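Local coordinates for protein plantacyanin (Spinacia oleracea, PDB 1F56) that binds a single copper ion in a cupredoxin beta barrel and probably transfers electrons as a small blue copper protein of plants, at residues Gly6-Ala14 with Gly78-Ile88. Sequence-based numbering, arbitrary orientation.
With CU1 (copper (I) ion), chain F; SO4 (sulfate ion), chain D; SO4 (sulfate ion), chain E.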
loop_
_atom_site.group_PDB
_atom_site.type_symbol
_atom_site.label_atom_id
_atom_site.label_comp_id
_atom_site.label_asym_id
_atom_site.label_seq_id
_atom_site.Cartn_x
_atom_site.Cartn_y
_atom_site.Cartn_z
ATOM N N GLY A 6 6.507 -6.313 2.890
ATOM C CA GLY A 6 7.308 -5.762 3.981
ATOM C C GLY A 6 7.075 -4.265 3.915
ATOM O O GLY A 6 7.667 -3.568 3.086
ATOM N N TRP A 7 6.193 -3.765 4.771
ATOM C CA TRP A 7 5.838 -2.346 4.758
ATOM C C TRP A 7 6.810 -1.499 5.565
ATOM O O TRP A 7 6.703 -1.397 6.782
ATOM C CB TRP A 7 4.412 -2.190 5.298
ATOM C CG TRP A 7 3.750 -0.886 4.979
ATOM C CD1 TRP A 7 3.116 -0.055 5.868
ATOM C CD2 TRP A 7 3.594 -0.286 3.684
ATOM N NE1 TRP A 7 2.570 1.013 5.207
ATOM C CE2 TRP A 7 2.847 0.906 3.867
ATOM C CE3 TRP A 7 4.005 -0.641 2.383
ATOM C CZ2 TRP A 7 2.501 1.750 2.801
ATOM C CZ3 TRP A 7 3.656 0.200 1.313
ATOM C CH2 TRP A 7 2.907 1.386 1.535
ATOM N N SER A 8 7.771 -0.902 4.874
ATOM C CA SER A 8 8.769 -0.065 5.519
ATOM C C SER A 8 9.228 1.005 4.535
ATOM O O SER A 8 8.784 1.019 3.387
ATOM C CB SER A 8 9.965 -0.907 5.949
ATOM O OG SER A 8 10.852 -0.127 6.733
ATOM N N PHE A 9 10.115 1.894 4.969
ATOM C CA PHE A 9 10.604 2.945 4.074
ATOM C C PHE A 9 11.130 2.295 2.801
ATOM O O PHE A 9 11.000 2.833 1.708
ATOM C CB PHE A 9 11.680 3.769 4.788
ATOM C CG PHE A 9 11.131 4.606 5.921
ATOM C CD1 PHE A 9 10.566 5.850 5.669
ATOM C CD2 PHE A 9 11.122 4.117 7.224
ATOM C CE1 PHE A 9 9.996 6.594 6.697
ATOM C CE2 PHE A 9 10.556 4.851 8.263
ATOM C CZ PHE A 9 9.992 6.089 7.999
ATOM N N ASN A 10 11.717 1.117 2.945
ATOM C CA ASN A 10 12.192 0.392 1.783
ATOM C C ASN A 10 11.212 -0.777 1.650
ATOM O O ASN A 10 11.404 -1.838 2.249
ATOM C CB ASN A 10 13.623 -0.110 2.001
ATOM C CG ASN A 10 14.160 -0.873 0.800
ATOM O OD1 ASN A 10 13.893 -2.066 0.633
ATOM N ND2 ASN A 10 14.907 -0.182 -0.054
ATOM N N VAL A 11 10.147 -0.564 0.884
ATOM C CA VAL A 11 9.120 -1.587 0.701
ATOM C C VAL A 11 9.637 -2.830 -0.015
ATOM O O VAL A 11 10.331 -2.717 -1.024
ATOM C CB VAL A 11 7.940 -1.054 -0.118
ATOM C CG1 VAL A 11 6.866 -2.123 -0.205
ATOM C CG2 VAL A 11 7.387 0.215 0.518
ATOM N N ASN A 12 9.299 -4.014 0.492
ATOM C CA ASN A 12 9.742 -5.229 -0.174
ATOM C C ASN A 12 8.582 -6.187 -0.458
ATOM O O ASN A 12 7.558 -6.166 0.237
ATOM C CB ASN A 12 10.815 -5.949 0.649
ATOM C CG ASN A 12 10.286 -6.473 1.961
ATOM O OD1 ASN A 12 10.383 -5.812 2.993
ATOM N ND2 ASN A 12 9.707 -7.664 1.927
ATOM N N GLY A 13 8.754 -7.007 -1.497
ATOM C CA GLY A 13 7.752 -7.993 -1.871
ATOM C C GLY A 13 6.874 -7.630 -3.055
ATOM O O GLY A 13 6.045 -8.439 -3.483
ATOM N N ALA A 14 7.056 -6.430 -3.601
ATOM C CA ALA A 14 6.236 -5.987 -4.728
ATOM C C ALA A 14 6.999 -5.751 -6.027
ATOM O O ALA A 14 6.436 -5.893 -7.115
ATOM C CB ALA A 14 5.471 -4.721 -4.345
ATOM N N GLY A 78 6.695 12.650 6.329
ATOM C CA GLY A 78 7.984 12.193 5.840
ATOM C C GLY A 78 8.041 10.762 5.301
ATOM O O GLY A 78 8.985 10.397 4.598
ATOM N N HIS A 79 7.039 9.936 5.580
ATOM C CA HIS A 79 7.115 8.548 5.111
ATOM C C HIS A 79 6.857 8.322 3.622
ATOM O O HIS A 79 7.573 7.548 2.971
ATOM C CB HIS A 79 6.194 7.652 5.938
ATOM C CG HIS A 79 6.603 7.532 7.372
ATOM N ND1 HIS A 79 6.340 6.410 8.125
ATOM C CD2 HIS A 79 7.203 8.413 8.208
ATOM C CE1 HIS A 79 6.755 6.603 9.362
ATOM N NE2 HIS A 79 7.283 7.810 9.441
ATOM N N CYS A 80 5.840 8.972 3.065
ATOM C CA CYS A 80 5.569 8.792 1.635
ATOM C C CYS A 80 6.747 9.379 0.833
ATOM O O CYS A 80 7.240 8.771 -0.120
ATOM C CB CYS A 80 4.260 9.490 1.274
ATOM S SG CYS A 80 3.644 9.219 -0.419
ATOM N N GLY A 81 7.201 10.566 1.228
ATOM C CA GLY A 81 8.326 11.187 0.546
ATOM C C GLY A 81 9.569 10.323 0.706
ATOM O O GLY A 81 10.471 10.363 -0.124
ATOM N N GLY A 82 9.607 9.532 1.773
ATOM C CA GLY A 82 10.744 8.661 2.013
ATOM C C GLY A 82 10.654 7.363 1.232
ATOM O O GLY A 82 11.496 6.474 1.393
ATOM N N GLY A 83 9.624 7.241 0.394
ATOM C CA GLY A 83 9.473 6.045 -0.412
ATOM C C GLY A 83 8.371 5.075 -0.018
ATOM O O GLY A 83 8.186 4.042 -0.666
ATOM N N MET A 84 7.637 5.375 1.046
ATOM C CA MET A 84 6.576 4.467 1.432
ATOM C C MET A 84 5.323 4.643 0.571
ATOM O O MET A 84 4.334 5.250 0.977
ATOM C CB MET A 84 6.244 4.620 2.914
ATOM C CG MET A 84 7.281 3.993 3.824
ATOM S SD MET A 84 6.682 3.760 5.508
ATOM C CE MET A 84 5.949 2.070 5.414
ATOM N N LYS A 85 5.382 4.104 -0.637
ATOM C CA LYS A 85 4.244 4.174 -1.549
ATOM C C LYS A 85 4.443 3.089 -2.607
ATOM O O LYS A 85 5.584 2.796 -2.979
ATOM C CB LYS A 85 4.191 5.549 -2.237
ATOM C CG LYS A 85 5.432 5.806 -3.083
ATOM C CD LYS A 85 5.197 6.816 -4.186
ATOM C CE LYS A 85 5.153 8.236 -3.690
ATOM N NZ LYS A 85 5.035 9.181 -4.845
ATOM N N ILE A 86 3.354 2.477 -3.068
ATOM C CA ILE A 86 3.460 1.478 -4.122
ATOM C C ILE A 86 2.239 1.487 -5.012
ATOM O O ILE A 86 1.131 1.828 -4.583
ATOM C CB ILE A 86 3.624 0.033 -3.602
ATOM C CG1 ILE A 86 2.518 -0.303 -2.610
ATOM C CG2 ILE A 86 5.004 -0.157 -3.016
ATOM C CD1 ILE A 86 2.531 -1.771 -2.177
ATOM N N ALA A 87 2.468 1.122 -6.267
ATOM C CA ALA A 87 1.428 1.039 -7.268
ATOM C C ALA A 87 1.527 -0.396 -7.772
ATOM O O ALA A 87 2.579 -0.824 -8.255
ATOM C CB ALA A 87 1.699 2.023 -8.393
ATOM N N ILE A 88 0.439 -1.144 -7.624
ATOM C CA ILE A 88 0.383 -2.537 -8.057
ATOM C C ILE A 88 -0.622 -2.636 -9.202
ATOM O O ILE A 88 -1.731 -2.105 -9.094
ATOM C CB ILE A 88 -0.112 -3.444 -6.905
ATOM C CG1 ILE A 88 0.821 -3.321 -5.702
ATOM C CG2 ILE A 88 -0.235 -4.902 -7.380
ATOM C CD1 ILE A 88 2.230 -3.761 -5.978
HETATM CU CU CU1 F . 5.179 4.899 7.464
HETATM S S SO4 D . 6.138 13.645 2.900
HETATM O O1 SO4 D . 4.888 13.772 2.111
HETATM O O2 SO4 D . 6.028 14.358 4.186
HETATM O O3 SO4 D . 6.383 12.220 3.180
HETATM O O4 SO4 D . 7.244 14.228 2.126
HETATM S S SO4 E . 12.105 -7.200 -3.155
HETATM O O1 SO4 E . 12.348 -7.692 -4.526
HETATM O O2 SO4 E . 11.388 -5.912 -3.213
HETATM O O3 SO4 E . 11.292 -8.187 -2.417
HETATM O O4 SO4 E . 13.392 -7.005 -2.464
#
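Over one face of the W7 indole lies the methyl CE of M84, 3.5 Å from the centroid of the five-membered ring and almost on its normal, a CH-pi contact. The sulfur of the same methionine sits above a face of the F9 ring, SD 4.4 Å from its centroid, a Met-aromatic contact, while the edge of F9 is turned to H79: CZ stands over the centre of the imidazole, 3.5 Å from NE2, with the planes at 54° in an edge-to-face pair. This is the copper site of a cupredoxin, where the loop after strand 2-6 packs on the ligand loop leading into strand 85-90. H79 gives ND1 to copper, M84 SD lies 2.7 Å from the metal, and H34 and C74 complete the site. Methionine suits its place because a soft sulfur can meet the metal while the unbranched chain, bent at chi3 (90°), lays its methyl on the indole. Tryptophan offers a broad apolar face and still satisfies its buried NE1 on N35 O. A leucine in place of W7 would probably leave the M84 methyl without its flat support, freer to turn, and N35 O without its donor. At G83 a side chain would press on F9 O and on the preceding carbonyl, so glycine fits. Farther along, I86 holds CG1 between its backbone N and carbonyl carbon (chi1 53°), which directs CG2 to V11 CG1 at 3.9 Å; beyond it, A14 CB touches I88 CD1 at 3.8 Å.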